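Local coordinates for uncharacterized protein (Escherichia coli O157:H7, PDB 4ZV9) that is of unknown function but, as a member of the dienelactone hydrolase family of alpha/beta hydrolases, probably acts as a hydrolase, at residues A[66-71]-A[229-234]; A[42-47]-A[112-117]. All blocks are in the same frame, centred on the assembly; numbering follows the deposited sequence. Where two conformers were deposited one is given.

In the fold
Both contacts belong to the alpha/beta-hydrolase fold and lie about 13 Å apart, centre to centre. Along the chain the segments alternate: 42-47, 66-71, 112-117, 229-234. Segments 42-47 and 66-71 come together at neighbouring parallel strands, 42-48 and 71-75, joined in the chain through helix 56-67. Ile71 O probably accepts a hydrogen bond from Val45 N at 2.8 Å, and Ile71 N probably gives one to Pro43 O at 3.0 Å. Contact 1 brings the C-terminal helix 220-237 to one face of the sheet. Contact 2 brings helix 100-116 to the other. Together they place helices on both faces of strand 42-48, as in the alpha/beta/alpha sandwich of this fold.

Contact 1. Residues A[66-71]-A[229-234]; sequences AKAGYI and RTLKWF
In this alpha/beta-hydrolase fold the C-terminal helix 220-237 packs against the turn that leads from helix 56-67 into strand 71-75, and Tyr70 and Phe234 form the centre of the contact. Their rings make an offset edge-to-face pair. The edge of Phe234 is turned to the face of Tyr70, the centroids are 5.7 Å apart and the planes meet at 74°. The outer end of the Tyr70 ring also meets Phe234 CB obliquely, CZ to CB 3.7 Å. Tyr70 OH comes nearer still to the helix backbone, 3.4 Å from Phe234 C, as packing and not as a bond. In Tyr70, CG stands anti to the carbonyl carbon (chi1 -52°), and the ring extends from the turn towards the helix.

A smaller apolar contact lies beside the rings. The methyl CD2 of Leu231 meets CB of Ala68 at 3.7 Å. Ala68 precedes Gly69, the first residue to leave helical angles, which closes the last turn in a Schellman motif. Gly69 has a positive phi of 106°, and its N bonds back to Ala66 O.

The polar link goes through water. One water lies in the plane of the Tyr70 ring, at its edge, 2.7 Å from Tyr70 OH. It donates to Leu231 O at 2.9 Å. A second water, also in the ring plane, makes a longer bond to Tyr70 OH and a weak one to Phe234 O.

Around the pair, Tyr70 and Phe234 both touch Val45 of strand 42-48, and Phe234 also reaches Cys148 of strand 148-151. No direct hydrogen bond joins the two segments. Ring, methyl and phenol-to-backbone packing therefore make the direct contact, while the firmer water bridges Tyr70 OH and Leu231 O.

Contact 2. Residues A[42-47]-A[112-117]; sequences TPAVVV and EFMQRY
Met114, a selenomethionine here, touches Ala44 and Val46 where helix 100-116 packs on the central sheet of the alpha/beta-hydrolase fold. The contact is buried and wholly apolar. Ala44 and Val46 lie two residues apart on strand 42-48, and both contribute methyl groups to Met114.

The closest packing is between the first side-chain carbons. Ala44 CB and Met114 CB both point across the contact. The CA atoms of Ala44 and Met114 are 6.4 Å apart, the closest such pair here, which is consistent with the small side chain of the alanine. The Val46 contact is looser. Its CG2 lies 4.3 Å from Met114 CG.

No hydrogen bond crosses between the segments. The strand backbone bonds within the sheet instead: Ala44 pairs with Lys123 and Gly125 on one side, and strand 71-75 flanks the other. Met114 also packs on Val124, Ile71 and Leu73, so one side chain touches three adjacent parallel strands. Glu112, whose CB points away from the strand, is hydrogen-bonded through OE2 to Tyr143 OH.

The Met114 chain is folded in the conformer described, one of two. Its CG is anti to the carbonyl carbon, and the chain bends at chi2 (-72°) and again at chi3 (95°). Nearer the backbone, Met114 CB rests 3.9 Å from Ala44 CB.

Contact 1. Residues A[66-71]-A[229-234]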
loop_
_atom_site.group_PDB
_atom_site.type_symbol
_atom_site.label_atom_id
_atom_site.label_comp_id
_atom_site.label_asym_id
_atom_site.label_seq_id
_atom_site.Cartn_x
_atom_site.Cartn_y
_atom_site.Cartn_z
ATOM N N ALA A 66 -1.232 -12.091 1.298
ATOM C CA ALA A 66 -0.686 -13.329 1.835
ATOM C C ALA A 66 -1.182 -14.542 1.044
ATOM O O ALA A 66 -0.442 -15.506 0.870
ATOM C CB ALA A 66 -1.016 -13.476 3.320
ATOM N N LYS A 67 -2.437 -14.521 0.604
ATOM C CA LYS A 67 -2.962 -15.617 -0.240
ATOM C C LYS A 67 -2.175 -15.724 -1.535
ATOM O O LYS A 67 -2.045 -16.804 -2.079
ATOM C CB LYS A 67 -4.435 -15.399 -0.596
ATOM C CG LYS A 67 -5.388 -15.687 0.542
ATOM C CD LYS A 67 -5.712 -17.163 0.659
ATOM C CE LYS A 67 -6.691 -17.597 -0.415
ATOM N NZ LYS A 67 -7.234 -18.933 -0.061
ATOM N N ALA A 68 -1.677 -14.590 -2.029
ATOM C CA ALA A 68 -0.886 -14.574 -3.255
ATOM C C ALA A 68 0.554 -15.049 -3.025
ATOM O O ALA A 68 1.313 -15.160 -3.979
ATOM C CB ALA A 68 -0.908 -13.186 -3.888
ATOM N N GLY A 69 0.937 -15.282 -1.765
ATOM C CA GLY A 69 2.261 -15.820 -1.425
ATOM C C GLY A 69 3.295 -14.875 -0.819
ATOM O O GLY A 69 4.469 -15.208 -0.769
ATOM N N TYR A 70 2.877 -13.721 -0.309
ATOM C CA TYR A 70 3.822 -12.756 0.282
ATOM C C TYR A 70 3.511 -12.469 1.745
ATOM O O TYR A 70 2.371 -12.666 2.191
ATOM C CB TYR A 70 3.784 -11.457 -0.501
ATOM C CG TYR A 70 3.964 -11.685 -1.992
ATOM C CD1 TYR A 70 5.203 -11.997 -2.513
ATOM C CD2 TYR A 70 2.876 -11.639 -2.859
ATOM C CE1 TYR A 70 5.373 -12.235 -3.876
ATOM C CE2 TYR A 70 3.029 -11.872 -4.218
ATOM C CZ TYR A 70 4.284 -12.171 -4.724
ATOM O OH TYR A 70 4.445 -12.415 -6.077
ATOM N N ILE A 71 4.517 -12.028 2.501
ATOM C CA ILE A 71 4.277 -11.587 3.884
ATOM C C ILE A 71 3.776 -10.158 3.775
ATOM O O ILE A 71 4.457 -9.319 3.213
ATOM C CB ILE A 71 5.541 -11.599 4.765
ATOM C CG1 ILE A 71 6.078 -13.028 4.877
ATOM C CG2 ILE A 71 5.196 -11.079 6.161
ATOM C CD1 ILE A 71 7.458 -13.125 5.491
ATOM N N ARG A 229 -3.270 -7.194 -12.293
ATOM C CA ARG A 229 -2.058 -6.500 -12.717
ATOM C C ARG A 229 -1.069 -6.319 -11.559
ATOM O O ARG A 229 0.145 -6.459 -11.735
ATOM C CB ARG A 229 -2.405 -5.152 -13.338
ATOM C CG ARG A 229 -2.990 -5.278 -14.732
ATOM C CD ARG A 229 -3.656 -3.980 -15.142
ATOM N NE ARG A 229 -4.096 -4.008 -16.535
ATOM C CZ ARG A 229 -4.953 -3.147 -17.072
ATOM N NH1 ARG A 229 -5.516 -2.191 -16.333
ATOM N NH2 ARG A 229 -5.265 -3.254 -18.359
ATOM N N THR A 230 -1.593 -6.013 -10.389
ATOM C CA THR A 230 -0.773 -5.862 -9.177
ATOM C C THR A 230 -0.045 -7.169 -8.791
ATOM O O THR A 230 1.156 -7.165 -8.545
ATOM C CB THR A 230 -1.632 -5.355 -8.027
ATOM O OG1 THR A 230 -2.211 -4.101 -8.394
ATOM C CG2 THR A 230 -0.807 -5.185 -6.747
ATOM N N LEU A 231 -0.753 -8.291 -8.814
ATOM C CA LEU A 231 -0.132 -9.591 -8.535
ATOM C C LEU A 231 0.952 -9.966 -9.567
ATOM O O LEU A 231 1.997 -10.515 -9.210
ATOM C CB LEU A 231 -1.185 -10.702 -8.454
ATOM C CG LEU A 231 -2.232 -10.554 -7.338
ATOM C CD1 LEU A 231 -3.089 -11.810 -7.256
ATOM C CD2 LEU A 231 -1.588 -10.270 -5.991
ATOM N N LYS A 232 0.722 -9.652 -10.835
ATOM C CA LYS A 232 1.749 -9.900 -11.851
ATOM C C LYS A 232 2.991 -9.038 -11.603
ATOM O O LYS A 232 4.119 -9.470 -11.858
ATOM C CB LYS A 232 1.212 -9.637 -13.260
ATOM C CG LYS A 232 0.182 -10.676 -13.670
ATOM C CD LYS A 232 -0.276 -10.573 -15.119
ATOM C CE LYS A 232 -1.519 -11.428 -15.309
ATOM N NZ LYS A 232 -1.816 -11.649 -16.747
ATOM N N TRP A 233 2.780 -7.813 -11.143
ATOM C CA TRP A 233 3.874 -6.894 -10.861
ATOM C C TRP A 233 4.687 -7.468 -9.690
ATOM O O TRP A 233 5.923 -7.524 -9.748
ATOM C CB TRP A 233 3.308 -5.513 -10.521
ATOM C CG TRP A 233 4.255 -4.360 -10.691
ATOM C CD1 TRP A 233 4.830 -3.622 -9.704
ATOM C CD2 TRP A 233 4.670 -3.765 -11.935
ATOM N NE1 TRP A 233 5.595 -2.612 -10.256
ATOM C CE2 TRP A 233 5.516 -2.682 -11.620
ATOM C CE3 TRP A 233 4.413 -4.054 -13.281
ATOM C CZ2 TRP A 233 6.115 -1.881 -12.604
ATOM C CZ3 TRP A 233 5.013 -3.267 -14.259
ATOM C CH2 TRP A 233 5.852 -2.191 -13.912
ATOM N N PHE A 234 3.986 -7.898 -8.640
ATOM C CA PHE A 234 4.654 -8.510 -7.483
ATOM C C PHE A 234 5.461 -9.728 -7.901
ATOM O O PHE A 234 6.594 -9.906 -7.463
ATOM C CB PHE A 234 3.662 -8.942 -6.391
ATOM C CG PHE A 234 2.982 -7.799 -5.651
ATOM C CD1 PHE A 234 3.545 -6.524 -5.585
ATOM C CD2 PHE A 234 1.809 -8.036 -4.959
ATOM C CE1 PHE A 234 2.907 -5.499 -4.896
ATOM C CE2 PHE A 234 1.189 -7.027 -4.237
ATOM C CZ PHE A 234 1.738 -5.755 -4.210
HETATM O O HOH W 1 1.946 -12.592 -7.193
HETATM O O HOH W 2 7.615 -12.895 -6.285
#

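Contact 2. Residues A[42-47]-A[112-117]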
loop_
_atom_site.group_PDB
_atom_site.type_symbol
_atom_site.label_atom_id
_atom_site.label_comp_id
_atom_site.label_asym_id
_atom_site.label_seq_id
_atom_site.Cartn_x
_atom_site.Cartn_y
_atom_site.Cartn_z
ATOM N N THR A 42 10.437 -15.563 2.522
ATOM C CA THR A 42 9.393 -15.081 1.627
ATOM C C THR A 42 9.519 -13.560 1.437
ATOM O O THR A 42 9.838 -12.856 2.383
ATOM C CB THR A 42 8.012 -15.403 2.269
ATOM O OG1 THR A 42 7.955 -16.792 2.640
ATOM C CG2 THR A 42 6.850 -15.091 1.337
ATOM N N PRO A 43 9.238 -13.044 0.223
ATOM C CA PRO A 43 9.261 -11.587 0.039
ATOM C C PRO A 43 8.114 -10.909 0.806
ATOM O O PRO A 43 7.114 -11.562 1.155
ATOM C CB PRO A 43 9.067 -11.404 -1.477
ATOM C CG PRO A 43 9.152 -12.771 -2.083
ATOM C CD PRO A 43 8.817 -13.750 -1.000
ATOM N N ALA A 44 8.248 -9.616 1.048
ATOM C CA ALA A 44 7.273 -8.870 1.830
ATOM C C ALA A 44 6.647 -7.690 1.071
ATOM O O ALA A 44 7.240 -7.139 0.155
ATOM C CB ALA A 44 7.936 -8.360 3.096
ATOM N N VAL A 45 5.443 -7.315 1.498
ATOM C CA VAL A 45 4.734 -6.174 0.949
ATOM C C VAL A 45 4.155 -5.378 2.090
ATOM O O VAL A 45 3.492 -5.945 2.981
ATOM C CB VAL A 45 3.590 -6.611 0.036
ATOM C CG1 VAL A 45 2.790 -5.404 -0.434
ATOM C CG2 VAL A 45 4.125 -7.400 -1.148
ATOM N N VAL A 46 4.431 -4.076 2.102
ATOM C CA VAL A 46 3.812 -3.187 3.072
ATOM C C VAL A 46 2.519 -2.687 2.405
ATOM O O VAL A 46 2.536 -2.252 1.254
ATOM C CB VAL A 46 4.730 -2.012 3.459
ATOM C CG1 VAL A 46 3.985 -0.960 4.271
ATOM C CG2 VAL A 46 5.926 -2.535 4.240
ATOM N N VAL A 47 1.412 -2.748 3.135
ATOM C CA VAL A 47 0.125 -2.298 2.634
ATOM C C VAL A 47 -0.291 -1.056 3.413
ATOM O O VAL A 47 -0.443 -1.105 4.631
ATOM C CB VAL A 47 -0.927 -3.400 2.789
ATOM C CG1 VAL A 47 -2.296 -2.914 2.322
ATOM C CG2 VAL A 47 -0.515 -4.636 2.022
ATOM N N GLU A 112 11.353 -0.825 6.503
ATOM C CA GLU A 112 12.638 -1.207 7.082
ATOM C C GLU A 112 12.528 -2.458 7.948
ATOM O O GLU A 112 13.404 -3.307 7.914
ATOM C CB GLU A 112 13.266 -0.025 7.851
ATOM C CG GLU A 112 13.592 1.166 6.956
ATOM C CD GLU A 112 14.284 2.308 7.683
ATOM O OE1 GLU A 112 14.852 2.074 8.790
ATOM O OE2 GLU A 112 14.253 3.440 7.127
ATOM N N PHE A 113 11.456 -2.541 8.727
ATOM C CA PHE A 113 11.205 -3.677 9.574
ATOM C C PHE A 113 11.035 -4.945 8.734
ATOM O O PHE A 113 11.586 -5.988 9.079
ATOM C CB PHE A 113 9.957 -3.425 10.439
ATOM C CG PHE A 113 9.622 -4.554 11.386
ATOM C CD1 PHE A 113 10.334 -4.734 12.554
ATOM C CD2 PHE A 113 8.572 -5.410 11.111
ATOM C CE1 PHE A 113 10.026 -5.776 13.423
ATOM C CE2 PHE A 113 8.250 -6.450 11.976
ATOM C CZ PHE A 113 8.971 -6.628 13.134
HETATM N N MSE A 114 10.310 -4.851 7.625
HETATM C CA MSE A 114 10.088 -6.015 6.762
HETATM C C MSE A 114 11.363 -6.385 6.021
HETATM O O MSE A 114 11.538 -7.540 5.638
HETATM C CB MSE A 114 8.910 -5.778 5.812
HETATM C CG MSE A 114 7.572 -5.774 6.546
HETATM SE SE MSE A 114 7.182 -7.642 7.075
HETATM C CE MSE A 114 7.880 -7.668 8.895
ATOM N N GLN A 115 12.257 -5.421 5.807
ATOM C CA GLN A 115 13.554 -5.699 5.160
ATOM C C GLN A 115 14.399 -6.628 6.017
ATOM O O GLN A 115 15.103 -7.489 5.503
ATOM C CB GLN A 115 14.370 -4.408 4.920
ATOM C CG GLN A 115 14.026 -3.649 3.634
ATOM C CD GLN A 115 14.609 -2.238 3.537
ATOM O OE1 GLN A 115 14.992 -1.642 4.533
ATOM N NE2 GLN A 115 14.611 -1.679 2.334
ATOM N N ARG A 116 14.321 -6.437 7.327
ATOM C CA ARG A 116 15.128 -7.195 8.272
ATOM C C ARG A 116 14.396 -8.358 8.944
ATOM O O ARG A 116 14.972 -9.048 9.782
ATOM C CB ARG A 116 15.637 -6.237 9.344
ATOM C CG ARG A 116 16.325 -5.025 8.734
ATOM C CD ARG A 116 16.548 -3.919 9.738
ATOM N NE ARG A 116 16.850 -2.650 9.083
ATOM C CZ ARG A 116 18.046 -2.079 8.974
ATOM N NH1 ARG A 116 19.140 -2.625 9.500
ATOM N NH2 ARG A 116 18.141 -0.922 8.334
ATOM N N TYR A 117 13.141 -8.571 8.584
ATOM C CA TYR A 117 12.328 -9.614 9.206
ATOM C C TYR A 117 12.953 -10.983 8.915
ATOM O O TYR A 117 13.141 -11.327 7.755
ATOM C CB TYR A 117 10.897 -9.535 8.674
ATOM C CG TYR A 117 9.893 -10.344 9.478
ATOM C CD1 TYR A 117 9.493 -9.927 10.748
ATOM C CD2 TYR A 117 9.330 -11.487 8.963
ATOM C CE1 TYR A 117 8.559 -10.649 11.488
ATOM C CE2 TYR A 117 8.401 -12.222 9.692
ATOM C CZ TYR A 117 8.023 -11.793 10.954
ATOM O OH TYR A 117 7.093 -12.528 11.661
#